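Local coordinates for DNA repair protein RAD7 (Saccharomyces cerevisiae, PDB 5ZB2), which serves in the global genome repair complex of yeast, promoting nucleotide excision repair of damage in nontranscribed DNA, at residues S85-S99 against Q112-L125. Sequence-based numbering, arbitrary orientation.
Sequences SKISFDGYKTLAIFS and QLNHESLLYIAEKL. With 9FO (3,6,9,12,15,18,21,24,27,30,33,36,39,42,45,48,51,54,57-nonadecaoxanonapentacontane-1,59-diol), chain K.
Helices 89-98 and 115-124 are neighbouring outer helices of the leucine-rich repeat domain of Rad7; the axes of the two segments approach to 8.6 Å at an angle of 8°. The nearest CA pairs, Phe89 with Leu113, Lys93 with Ser117 and Ala96 with Ile121, give the register. At the centre Lys93 lies over one face of the Tyr120 ring: CG sits 3.6 Å from the ring centroid and 12° off its normal, the geometry of a CH-pi contact. A bend at chi3 (66°) then carries NZ to Glu116, whose OE2 it meets at 2.8 Å from above the carboxylate plane. NZ also pairs with Asp90 OD1, nearly along that oxygen's C-O bond, and, reciprocally across the interface between the two copies, with Asp90 of the second subunit. An alanine in place of Lys93 would probably cost Glu116 and Asp90 the ammonium that bridges them and the Tyr120 face the aliphatic chain packed on it. The Glu116 carboxylate, nearly coplanar with the Phe89 ring, sets OE2 at that ring's edge. Toward the N-terminal ends, Gln112 reaches back along an extended chain, NE2 donating to Ser85 O (2.8 Å) in the carbonyl plane, while a water links OE1 to Phe89 N. The Tyr92 ring is layered between Ile87 CG2 on one face and Leu113 CB on the other. At the C-terminal ends Ala96 CB packs 4.3 Å from Leu125 CG, and Ile97 runs alongside Lys124, its CD1 also touching the bound polyethylene glycol. Near-parallel helices, each following a strand of the parallel array, are typical of the convex side of a leucine-rich repeat solenoid.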
ATOM      1  N   SER A  85       4.345  12.662  11.437  1.00 33.75           N
ATOM      2  CA  SER A  85       2.970  13.068  11.155  1.00 35.51           C
ATOM      3  C   SER A  85       2.608  12.883   9.686  1.00 34.72           C
ATOM      4  O   SER A  85       1.485  12.481   9.364  1.00 34.48           O
ATOM      5  CB  SER A  85       2.760  14.523  11.577  1.00 35.75           C
ATOM      6  OG  SER A  85       2.760  14.640  12.984  1.00 37.59           O
ATOM      7  N   LYS A  86       3.546  13.164   8.781  1.00 33.21           N
ATOM      8  CA  LYS A  86       3.269  13.142   7.350  1.00 36.20           C
ATOM      9  C   LYS A  86       3.501  11.779   6.703  1.00 36.28           C
ATOM     10  O   LYS A  86       3.253  11.634   5.500  1.00 34.01           O
ATOM     11  CB  LYS A  86       4.125  14.198   6.642  1.00 38.24           C
ATOM     12  CG  LYS A  86       3.809  15.624   7.070  1.00 42.47           C
ATOM     13  CD  LYS A  86       4.671  16.638   6.333  1.00 49.26           C
ATOM     14  CE  LYS A  86       4.306  18.063   6.717  1.00 62.36           C
ATOM     15  NZ  LYS A  86       5.079  19.069   5.936  1.00 91.68           N
ATOM     16  N   ILE A  87       3.965  10.784   7.455  1.00 34.73           N
ATOM     17  CA  ILE A  87       4.167   9.441   6.914  1.00 34.18           C
ATOM     18  C   ILE A  87       2.828   8.715   6.875  1.00 33.41           C
ATOM     19  O   ILE A  87       2.139   8.603   7.894  1.00 34.81           O
ATOM     20  CB  ILE A  87       5.194   8.665   7.755  1.00 33.44           C
ATOM     21  CG1 ILE A  87       6.576   9.317   7.633  1.00 35.64           C
ATOM     22  CG2 ILE A  87       5.248   7.181   7.340  1.00 31.47           C
ATOM     23  CD1 ILE A  87       7.603   8.776   8.618  1.00 34.15           C
ATOM     24  N   SER A  88       2.468   8.200   5.702  1.00 32.56           N
ATOM     25  CA  SER A  88       1.185   7.537   5.530  1.00 36.52           C
ATOM     26  C   SER A  88       1.259   6.092   6.009  1.00 33.67           C
ATOM     27  O   SER A  88       2.327   5.568   6.335  1.00 30.88           O
ATOM     28  CB  SER A  88       0.751   7.568   4.065  1.00 34.65           C
ATOM     29  OG  SER A  88       1.494   6.628   3.309  1.00 32.20           O
ATOM     30  N   PHE A  89       0.097   5.433   6.036  1.00 34.48           N
ATOM     31  CA  PHE A  89       0.069   4.027   6.423  1.00 37.01           C
ATOM     32  C   PHE A  89       0.885   3.176   5.462  1.00 36.96           C
ATOM     33  O   PHE A  89       1.488   2.179   5.876  1.00 34.00           O
ATOM     34  CB  PHE A  89      -1.375   3.524   6.505  1.00 37.34           C
ATOM     35  CG  PHE A  89      -2.032   3.315   5.170  1.00 39.96           C
ATOM     36  CD1 PHE A  89      -2.508   4.389   4.439  1.00 44.90           C
ATOM     37  CD2 PHE A  89      -2.193   2.037   4.656  1.00 41.79           C
ATOM     38  CE1 PHE A  89      -3.120   4.196   3.213  1.00 47.72           C
ATOM     39  CE2 PHE A  89      -2.804   1.838   3.429  1.00 44.74           C
ATOM     40  CZ  PHE A  89      -3.267   2.920   2.708  1.00 47.22           C
ATOM     41  N   ASP A  90       0.932   3.559   4.181  1.00 34.98           N
ATOM     42  CA  ASP A  90       1.776   2.845   3.228  1.00 38.86           C
ATOM     43  C   ASP A  90       3.252   3.104   3.502  1.00 36.78           C
ATOM     44  O   ASP A  90       4.089   2.213   3.316  1.00 36.95           O
ATOM     45  CB  ASP A  90       1.419   3.246   1.793  1.00 41.34           C
ATOM     46  CG  ASP A  90       0.210   2.499   1.256  1.00 42.88           C
ATOM     47  OD1 ASP A  90      -0.118   1.418   1.792  1.00 40.30           O
ATOM     48  OD2 ASP A  90      -0.406   2.985   0.282  1.00 44.20           O
ATOM     49  N   GLY A  91       3.595   4.317   3.934  1.00 36.53           N
ATOM     50  CA  GLY A  91       4.970   4.589   4.325  1.00 38.13           C
ATOM     51  C   GLY A  91       5.459   3.648   5.408  1.00 34.92           C
ATOM     52  O   GLY A  91       6.566   3.108   5.330  1.00 30.80           O
ATOM     53  N   TYR A  92       4.632   3.431   6.435  1.00 35.04           N
ATOM     54  CA  TYR A  92       5.013   2.523   7.511  1.00 33.80           C
ATOM     55  C   TYR A  92       5.162   1.097   6.999  1.00 35.58           C
ATOM     56  O   TYR A  92       6.072   0.369   7.419  1.00 35.19           O
ATOM     57  CB  TYR A  92       3.978   2.582   8.633  1.00 35.27           C
ATOM     58  CG  TYR A  92       3.923   3.909   9.355  1.00 34.55           C
ATOM     59  CD1 TYR A  92       4.972   4.322  10.170  1.00 34.57           C
ATOM     60  CD2 TYR A  92       2.819   4.742   9.238  1.00 33.67           C
ATOM     61  CE1 TYR A  92       4.927   5.531  10.836  1.00 34.99           C
ATOM     62  CE2 TYR A  92       2.766   5.954   9.904  1.00 34.59           C
ATOM     63  CZ  TYR A  92       3.820   6.340  10.702  1.00 33.94           C
ATOM     64  OH  TYR A  92       3.772   7.543  11.363  1.00 30.51           O
ATOM     65  N   LYS A  93       4.275   0.678   6.094  1.00 36.93           N
ATOM     66  CA  LYS A  93       4.368  -0.666   5.532  1.00 38.33           C
ATOM     67  C   LYS A  93       5.649  -0.835   4.721  1.00 38.44           C
ATOM     68  O   LYS A  93       6.308  -1.876   4.802  1.00 37.27           O
ATOM     69  CB  LYS A  93       3.135  -0.954   4.671  1.00 39.28           C
ATOM     70  CG  LYS A  93       1.842  -1.097   5.474  1.00 38.84           C
ATOM     71  CD  LYS A  93       0.601  -0.690   4.673  1.00 38.82           C
ATOM     72  CE  LYS A  93       0.341  -1.621   3.495  1.00 42.15           C
ATOM     73  NZ  LYS A  93      -0.874  -1.222   2.723  1.00 41.80           N
ATOM     74  N   THR A  94       6.024   0.181   3.940  1.00 37.08           N
ATOM     75  CA  THR A  94       7.224   0.067   3.116  1.00 40.23           C
ATOM     76  C   THR A  94       8.476   0.026   3.984  1.00 38.24           C
ATOM     77  O   THR A  94       9.396  -0.762   3.727  1.00 38.48           O
ATOM     78  CB  THR A  94       7.300   1.227   2.117  1.00 42.16           C
ATOM     79  OG1 THR A  94       6.104   1.270   1.328  1.00 43.37           O
ATOM     80  CG2 THR A  94       8.501   1.070   1.193  1.00 44.79           C
ATOM     81  N   LEU A  95       8.527   0.865   5.021  1.00 38.76           N
ATOM     82  CA  LEU A  95       9.644   0.830   5.959  1.00 38.11           C
ATOM     83  C   LEU A  95       9.841  -0.577   6.515  1.00 40.01           C
ATOM     84  O   LEU A  95      10.958  -1.107   6.522  1.00 40.85           O
ATOM     85  CB  LEU A  95       9.398   1.831   7.090  1.00 38.48           C
ATOM     86  CG  LEU A  95      10.430   1.855   8.221  1.00 36.71           C
ATOM     87  CD1 LEU A  95      11.764   2.383   7.712  1.00 38.01           C
ATOM     88  CD2 LEU A  95       9.921   2.683   9.391  1.00 34.82           C
ATOM     89  N   ALA A  96       8.758  -1.202   6.979  1.00 38.45           N
ATOM     90  CA  ALA A  96       8.866  -2.543   7.543  1.00 39.08           C
ATOM     91  C   ALA A  96       9.382  -3.539   6.511  1.00 42.07           C
ATOM     92  O   ALA A  96      10.181  -4.424   6.839  1.00 43.02           O
ATOM     93  CB  ALA A  96       7.512  -2.999   8.088  1.00 38.05           C
ATOM     94  N   ILE A  97       8.936  -3.415   5.260  1.00 41.21           N
ATOM     95  CA  ILE A  97       9.352  -4.363   4.231  1.00 42.29           C
ATOM     96  C   ILE A  97      10.841  -4.217   3.935  1.00 44.05           C
ATOM     97  O   ILE A  97      11.541  -5.212   3.713  1.00 44.22           O
ATOM     98  CB  ILE A  97       8.494  -4.175   2.963  1.00 46.54           C
ATOM     99  CG1 ILE A  97       7.047  -4.613   3.224  1.00 47.46           C
ATOM    100  CG2 ILE A  97       9.074  -4.935   1.774  1.00 50.47           C
ATOM    101  CD1 ILE A  97       6.876  -6.078   3.593  1.00 49.11           C
ATOM    102  N   PHE A  98      11.352  -2.984   3.941  1.00 43.95           N
ATOM    103  CA  PHE A  98      12.699  -2.697   3.461  1.00 45.59           C
ATOM    104  C   PHE A  98      13.695  -2.398   4.582  1.00 45.26           C
ATOM    105  O   PHE A  98      14.774  -1.863   4.310  1.00 45.30           O
ATOM    106  CB  PHE A  98      12.657  -1.524   2.479  1.00 46.96           C
ATOM    107  CG  PHE A  98      12.101  -1.877   1.124  1.00 48.79           C
ATOM    108  CD1 PHE A  98      12.518  -3.018   0.459  1.00 52.28           C
ATOM    109  CD2 PHE A  98      11.171  -1.054   0.508  1.00 48.54           C
ATOM    110  CE1 PHE A  98      12.015  -3.334  -0.789  1.00 56.04           C
ATOM    111  CE2 PHE A  98      10.664  -1.368  -0.737  1.00 52.93           C
ATOM    112  CZ  PHE A  98      11.087  -2.508  -1.385  1.00 57.15           C
ATOM    113  N   SER A  99      13.378  -2.743   5.832  1.00 45.12           N
ATOM    114  CA  SER A  99      14.295  -2.526   6.956  1.00 46.23           C
ATOM    115  C   SER A  99      14.278  -3.735   7.881  1.00 47.27           C
ATOM    116  O   SER A  99      14.050  -3.613   9.088  1.00 46.23           O
ATOM    117  CB  SER A  99      13.928  -1.253   7.720  1.00 44.38           C
ATOM    118  OG  SER A  99      14.077  -0.109   6.904  1.00 54.03           O
ATOM    119  N   GLN A 112      -0.896   8.686  11.560  1.00 29.39           N
ATOM    120  CA  GLN A 112      -1.484   7.912  10.471  1.00 33.31           C
ATOM    121  C   GLN A 112      -1.235   6.414  10.594  1.00 33.82           C
ATOM    122  O   GLN A 112      -1.756   5.645   9.779  1.00 31.64           O
ATOM    123  CB  GLN A 112      -0.953   8.411   9.121  1.00 33.78           C
ATOM    124  CG  GLN A 112      -1.193   9.895   8.893  1.00 33.44           C
ATOM    125  CD  GLN A 112      -0.899  10.329   7.473  1.00 37.41           C
ATOM    126  OE1 GLN A 112      -1.337   9.692   6.514  1.00 37.11           O
ATOM    127  NE2 GLN A 112      -0.156  11.425   7.329  1.00 35.19           N
ATOM    128  N   LEU A 113      -0.463   5.981  11.585  1.00 33.04           N
ATOM    129  CA  LEU A 113      -0.255   4.555  11.802  1.00 35.97           C
ATOM    130  C   LEU A 113      -1.588   3.884  12.112  1.00 33.46           C
ATOM    131  O   LEU A 113      -2.259   4.244  13.083  1.00 34.03           O
ATOM    132  CB  LEU A 113       0.738   4.347  12.945  1.00 35.65           C
ATOM    133  CG  LEU A 113       1.328   2.942  13.098  1.00 39.76           C
ATOM    134  CD1 LEU A 113       2.653   3.004  13.838  1.00 47.03           C
ATOM    135  CD2 LEU A 113       0.382   2.015  13.834  1.00 43.33           C
ATOM    136  N   ASN A 114      -1.978   2.914  11.287  1.00 35.70           N
ATOM    137  CA  ASN A 114      -3.267   2.248  11.432  1.00 37.57           C
ATOM    138  C   ASN A 114      -3.068   0.755  11.680  1.00 37.99           C
ATOM    139  O   ASN A 114      -1.946   0.259  11.823  1.00 35.70           O
ATOM    140  CB  ASN A 114      -4.157   2.500  10.207  1.00 36.03           C
ATOM    141  CG  ASN A 114      -3.652   1.813   8.937  1.00 38.44           C
ATOM    142  OD1 ASN A 114      -2.664   1.070   8.946  1.00 35.67           O
ATOM    143  ND2 ASN A 114      -4.350   2.056   7.832  1.00 41.08           N
ATOM    144  N   HIS A 115      -4.197   0.047  11.738  1.00 37.41           N
ATOM    145  CA  HIS A 115      -4.206  -1.385  12.014  1.00 40.91           C
ATOM    146  C   HIS A 115      -3.206  -2.128  11.133  1.00 40.99           C
ATOM    147  O   HIS A 115      -2.320  -2.833  11.627  1.00 39.00           O
ATOM    148  CB  HIS A 115      -5.628  -1.918  11.808  1.00 43.07           C
ATOM    149  CG  HIS A 115      -5.771  -3.396  12.012  1.00 52.48           C
ATOM    150  ND1 HIS A 115      -6.201  -3.945  13.201  1.00 54.00           N
ATOM    151  CD2 HIS A 115      -5.574  -4.435  11.168  1.00 61.41           C
ATOM    152  CE1 HIS A 115      -6.250  -5.261  13.084  1.00 51.73           C
ATOM    153  NE2 HIS A 115      -5.873  -5.584  11.860  1.00 53.04           N
ATOM    154  N   GLU A 116      -3.334  -1.973   9.814  1.00 40.96           N
ATOM    155  CA  GLU A 116      -2.455  -2.689   8.897  1.00 41.92           C
ATOM    156  C   GLU A 116      -0.999  -2.284   9.098  1.00 38.08           C
ATOM    157  O   GLU A 116      -0.102  -3.132   9.053  1.00 37.10           O
ATOM    158  CB  GLU A 116      -2.899  -2.439   7.455  1.00 39.84           C
ATOM    159  CG  GLU A 116      -2.032  -3.101   6.400  1.00 42.63           C
ATOM    160  CD  GLU A 116      -2.543  -2.851   4.990  1.00 44.92           C
ATOM    161  OE1 GLU A 116      -2.660  -3.830   4.228  1.00 46.37           O
ATOM    162  OE2 GLU A 116      -2.831  -1.682   4.646  1.00 41.36           O
ATOM    163  N   SER A 117      -0.745  -0.992   9.322  1.00 38.46           N
ATOM    164  CA  SER A 117       0.626  -0.534   9.540  1.00 37.98           C
ATOM    165  C   SER A 117       1.234  -1.192  10.772  1.00 35.86           C
ATOM    166  O   SER A 117       2.389  -1.630  10.746  1.00 34.91           O
ATOM    167  CB  SER A 117       0.658   0.988   9.685  1.00 35.06           C
ATOM    168  OG  SER A 117       0.100   1.624   8.556  1.00 39.34           O
ATOM    169  N   LEU A 118       0.466  -1.270  11.862  1.00 36.39           N
ATOM    170  CA  LEU A 118       0.989  -1.831  13.104  1.00 37.33           C
ATOM    171  C   LEU A 118       1.315  -3.312  12.952  1.00 37.74           C
ATOM    172  O   LEU A 118       2.336  -3.784  13.467  1.00 34.26           O
ATOM    173  CB  LEU A 118      -0.014  -1.614  14.237  1.00 36.77           C
ATOM    174  CG  LEU A 118       0.445  -1.987  15.647  1.00 38.60           C
ATOM    175  CD1 LEU A 118       1.708  -1.231  16.046  1.00 35.86           C
ATOM    176  CD2 LEU A 118      -0.678  -1.732  16.646  1.00 37.49           C
ATOM    177  N   LEU A 119       0.461  -4.067  12.248  1.00 37.53           N
ATOM    178  CA  LEU A 119       0.703  -5.498  12.086  1.00 40.86           C
ATOM    179  C   LEU A 119       1.828  -5.777  11.093  1.00 39.71           C
ATOM    180  O   LEU A 119       2.519  -6.793  11.215  1.00 40.91           O
ATOM    181  CB  LEU A 119      -0.584  -6.202  11.656  1.00 43.52           C
ATOM    182  CG  LEU A 119      -1.779  -6.032  12.602  1.00 45.47           C
ATOM    183  CD1 LEU A 119      -2.944  -6.901  12.155  1.00 52.30           C
ATOM    184  CD2 LEU A 119      -1.413  -6.348  14.044  1.00 46.05           C
ATOM    185  N   TYR A 120       2.033  -4.899  10.109  1.00 34.65           N
ATOM    186  CA  TYR A 120       3.222  -5.008   9.267  1.00 38.99           C
ATOM    187  C   TYR A 120       4.489  -4.917  10.110  1.00 39.01           C
ATOM    188  O   TYR A 120       5.423  -5.710   9.943  1.00 40.38           O
ATOM    189  CB  TYR A 120       3.217  -3.911   8.203  1.00 39.27           C
ATOM    190  CG  TYR A 120       2.701  -4.326   6.845  1.00 42.88           C
ATOM    191  CD1 TYR A 120       1.367  -4.664   6.655  1.00 44.85           C
ATOM    192  CD2 TYR A 120       3.545  -4.339   5.741  1.00 42.62           C
ATOM    193  CE1 TYR A 120       0.892  -5.026   5.405  1.00 47.30           C
ATOM    194  CE2 TYR A 120       3.080  -4.696   4.488  1.00 45.48           C
ATOM    195  CZ  TYR A 120       1.755  -5.037   4.325  1.00 48.39           C
ATOM    196  OH  TYR A 120       1.297  -5.392   3.078  1.00 48.42           O
ATOM    197  N   ILE A 121       4.537  -3.944  11.024  1.00 37.14           N
ATOM    198  CA  ILE A 121       5.708  -3.768  11.882  1.00 37.80           C
ATOM    199  C   ILE A 121       5.967  -5.031  12.694  1.00 38.07           C
ATOM    200  O   ILE A 121       7.099  -5.520  12.774  1.00 37.27           O
ATOM    201  CB  ILE A 121       5.519  -2.538  12.786  1.00 36.63           C
ATOM    202  CG1 ILE A 121       5.609  -1.266  11.948  1.00 34.78           C
ATOM    203  CG2 ILE A 121       6.553  -2.508  13.917  1.00 36.05           C
ATOM    204  CD1 ILE A 121       5.153  -0.024  12.665  1.00 36.51           C
ATOM    205  N   ALA A 122       4.920  -5.576  13.313  1.00 37.38           N
ATOM    206  CA  ALA A 122       5.091  -6.748  14.167  1.00 39.41           C
ATOM    207  C   ALA A 122       5.470  -7.993  13.373  1.00 40.96           C
ATOM    208  O   ALA A 122       6.203  -8.849  13.882  1.00 41.05           O
ATOM    209  CB  ALA A 122       3.808  -7.010  14.956  1.00 37.90           C
ATOM    210  N   GLU A 123       4.986  -8.121  12.135  1.00 42.48           N
ATOM    211  CA  GLU A 123       5.151  -9.362  11.389  1.00 43.63           C
ATOM    212  C   GLU A 123       6.295  -9.336  10.384  1.00 42.05           C
ATOM    213  O   GLU A 123       6.775 -10.406  10.001  1.00 44.84           O
ATOM    214  CB  GLU A 123       3.847  -9.711  10.666  1.00 47.57           C
ATOM    215  CG  GLU A 123       2.703 -10.014  11.627  1.00 52.59           C
ATOM    216  CD  GLU A 123       1.440 -10.483  10.932  1.00 63.32           C
ATOM    217  OE1 GLU A 123       1.192 -10.057   9.783  1.00 66.46           O
ATOM    218  OE2 GLU A 123       0.693 -11.281  11.539  1.00 65.82           O
ATOM    219  N   LYS A 124       6.754  -8.159   9.959  1.00 41.13           N
ATOM    220  CA  LYS A 124       7.810  -8.068   8.959  1.00 43.53           C
ATOM    221  C   LYS A 124       9.169  -7.715   9.546  1.00 43.30           C
ATOM    222  O   LYS A 124      10.174  -7.810   8.832  1.00 42.20           O
ATOM    223  CB  LYS A 124       7.441  -7.031   7.890  1.00 43.10           C
ATOM    224  CG  LYS A 124       6.133  -7.322   7.160  1.00 45.26           C
ATOM    225  CD  LYS A 124       6.173  -8.656   6.452  1.00 53.77           C
ATOM    226  CE  LYS A 124       4.846  -8.972   5.810  1.00 65.84           C
ATOM    227  NZ  LYS A 124       4.826 -10.358   5.259  1.00 68.04           N
ATOM    228  N   LEU A 125       9.226  -7.301  10.813  1.00 40.93           N
ATOM    229  CA  LEU A 125      10.488  -6.992  11.471  1.00 42.17           C
ATOM    230  C   LEU A 125      10.797  -8.094  12.476  1.00 42.32           C
ATOM    231  O   LEU A 125      10.504  -7.946  13.670  1.00 41.01           O
ATOM    232  CB  LEU A 125      10.424  -5.626  12.158  1.00 42.05           C
ATOM    233  CG  LEU A 125      10.142  -4.438  11.239  1.00 40.87           C
ATOM    234  CD1 LEU A 125      10.005  -3.166  12.062  1.00 41.54           C
ATOM    235  CD2 LEU A 125      11.228  -4.280  10.186  1.00 43.20           C
TER
HETATM  236  OAA 9FO K 609       1.719 -11.638  -1.231  0.50 64.89           O
HETATM  237  CAB 9FO K 609       2.785 -10.761  -1.466  0.50 59.31           C
HETATM  238  CAC 9FO K 609       2.902 -10.489  -2.965  0.50 54.69           C
HETATM  239  OAD 9FO K 609       4.178 -10.000  -3.267  0.50 55.34           O
HETATM  240  CAE 9FO K 609       4.395  -8.663  -2.926  0.50 55.15           C
HETATM  241  CAF 9FO K 609       5.896  -8.379  -2.932  0.50 56.42           C
HETATM  242  OAG 9FO K 609       6.182  -7.355  -2.025  0.50 57.49           O
HETATM  243  CAH 9FO K 609       6.230  -7.767  -0.688  0.50 57.66           C
HETATM  244  CAI 9FO K 609       5.559  -6.703   0.169  0.50 55.74           C
HETATM  245  OAJ 9FO K 609       4.182  -6.939   0.159  0.50 54.91           O
HETATM  246  CAK 9FO K 609       3.394  -5.785   0.116  0.50 53.65           C
HETATM  247  CAL 9FO K 609       1.965  -6.168  -0.251  0.50 52.67           C
HETATM  248  OAM 9FO K 609       1.474  -5.282  -1.218  0.50 50.69           O
HETATM  249  CAN 9FO K 609       0.662  -5.886  -2.180  0.50 48.54           C
HETATM  250  CAO 9FO K 609       1.539  -6.588  -3.205  0.50 49.49           C
HETATM  251  OAP 9FO K 609       1.306  -6.046  -4.474  0.50 47.40           O
HETATM  252  CAQ 9FO K 609       2.216  -6.475  -5.443  0.50 49.35           C
HETATM  253  CAR 9FO K 609       3.512  -5.691  -5.286  0.50 51.41           C
HETATM  254  OAS 9FO K 609       4.303  -5.832  -6.427  0.50 51.58           O
HETATM  255  CAT 9FO K 609       5.678  -5.855  -6.164  0.50 54.41           C
HETATM  256  CAU 9FO K 609       6.155  -4.523  -5.584  0.50 56.88           C
HETATM  257  OAV 9FO K 609       6.767  -4.752  -4.349  0.50 58.13           O
HETATM  258  CAW 9FO K 609       7.103  -3.588  -3.650  0.50 58.12           C
HETATM  259  CAX 9FO K 609       7.671  -3.966  -2.284  0.50 58.17           C
HETATM  260  OAY 9FO K 609       6.694  -3.817  -1.292  0.50 55.49           O
HETATM  261  CAZ 9FO K 609       6.456  -2.497  -0.891  0.50 53.84           C
HETATM  262  CBA 9FO K 609       5.584  -2.500   0.362  0.50 52.67           C
HETATM  263  OBB 9FO K 609       4.432  -1.733   0.165  0.50 52.02           O
HETATM  264  CBC 9FO K 609       3.300  -2.439  -0.256  0.50 51.87           C
HETATM  265  CBD 9FO K 609       2.096  -1.505  -0.187  0.50 50.51           C
HETATM  266  OBE 9FO K 609       2.067  -0.715  -1.337  0.50 50.57           O
HETATM  267  CBF 9FO K 609       1.784   0.625  -1.072  0.50 49.66           C
HETATM  268  CBG 9FO K 609       1.682   1.390  -2.387  0.50 51.08           C
HETATM  269  OBH 9FO K 609       2.314   0.650  -3.399  0.50 51.91           O
HETATM  270  CBI 9FO K 609       2.814   1.416  -4.462  0.50 52.42           C
HETATM  271  CBJ 9FO K 609       3.930   0.653  -5.171  0.50 53.38           C
HETATM  272  OBK 9FO K 609       4.964   1.549  -5.477  0.50 55.04           O
HETATM  273  CBL 9FO K 609       6.261   1.075  -5.233  0.50 56.59           C
HETATM  274  CBM 9FO K 609       7.198   2.264  -5.046  0.50 58.28           C
HETATM  275  OBN 9FO K 609       8.432   1.817  -4.563  0.50 59.41           O
HETATM  276  CBO 9FO K 609       8.558   1.837  -3.169  0.50 57.70           C
HETATM  277  CBP 9FO K 609       8.892   3.248  -2.682  0.50 55.21           C
HETATM  278  OBQ 9FO K 609       8.406   3.376  -1.375  0.50 52.05           O
HETATM  279  CBR 9FO K 609       8.079   4.671  -0.957  0.50 51.47           C
HETATM  280  CBS 9FO K 609       7.025   4.532   0.137  0.50 49.53           C
HETATM  281  OBT 9FO K 609       5.988   5.436  -0.111  0.50 48.47           O
HETATM  282  CBU 9FO K 609       4.726   5.003   0.311  0.50 47.27           C
HETATM  283  CBV 9FO K 609       3.663   5.777  -0.457  0.50 49.28           C
HETATM  284  OBW 9FO K 609       3.414   5.114  -1.662  0.50 51.44           O
HETATM  285  CBX 9FO K 609       2.483   5.756  -2.485  0.50 52.79           C
HETATM  286  CBY 9FO K 609       2.578   5.196  -3.902  0.50 53.82           C
HETATM  287  OBZ 9FO K 609       3.918   5.090  -4.292  0.50 54.73           O
HETATM  288  CCA 9FO K 609       4.193   5.681  -5.532  0.50 55.99           C
HETATM  289  CCB 9FO K 609       5.556   5.206  -6.030  0.50 57.50           C
HETATM  290  OCC 9FO K 609       6.602   6.018  -5.577  0.50 58.45           O
HETATM  291  CCD 9FO K 609       6.812   6.064  -4.195  0.50 56.13           C
HETATM  292  CCE 9FO K 609       6.067   7.281  -3.651  0.50 55.75           C
HETATM  293  OCF 9FO K 609       6.901   8.061  -2.843  0.50 55.14           O
HETATM  294  CCG 9FO K 609       6.220   8.961  -2.014  0.50 54.48           C
HETATM  295  CCH 9FO K 609       5.163   9.741  -2.799  0.50 59.37           C
HETATM  296  OCI 9FO K 609       4.870  10.939  -2.136  0.50 64.70           O
HETATM  297  O   HOH W   1       0.673  12.982   4.723  1.00 44.66           O
HETATM  298  O   HOH W   2       1.799   9.147  10.690  1.00 34.09           O
HETATM  299  O   HOH W   3      -2.298   7.178   5.981  1.00 35.78           O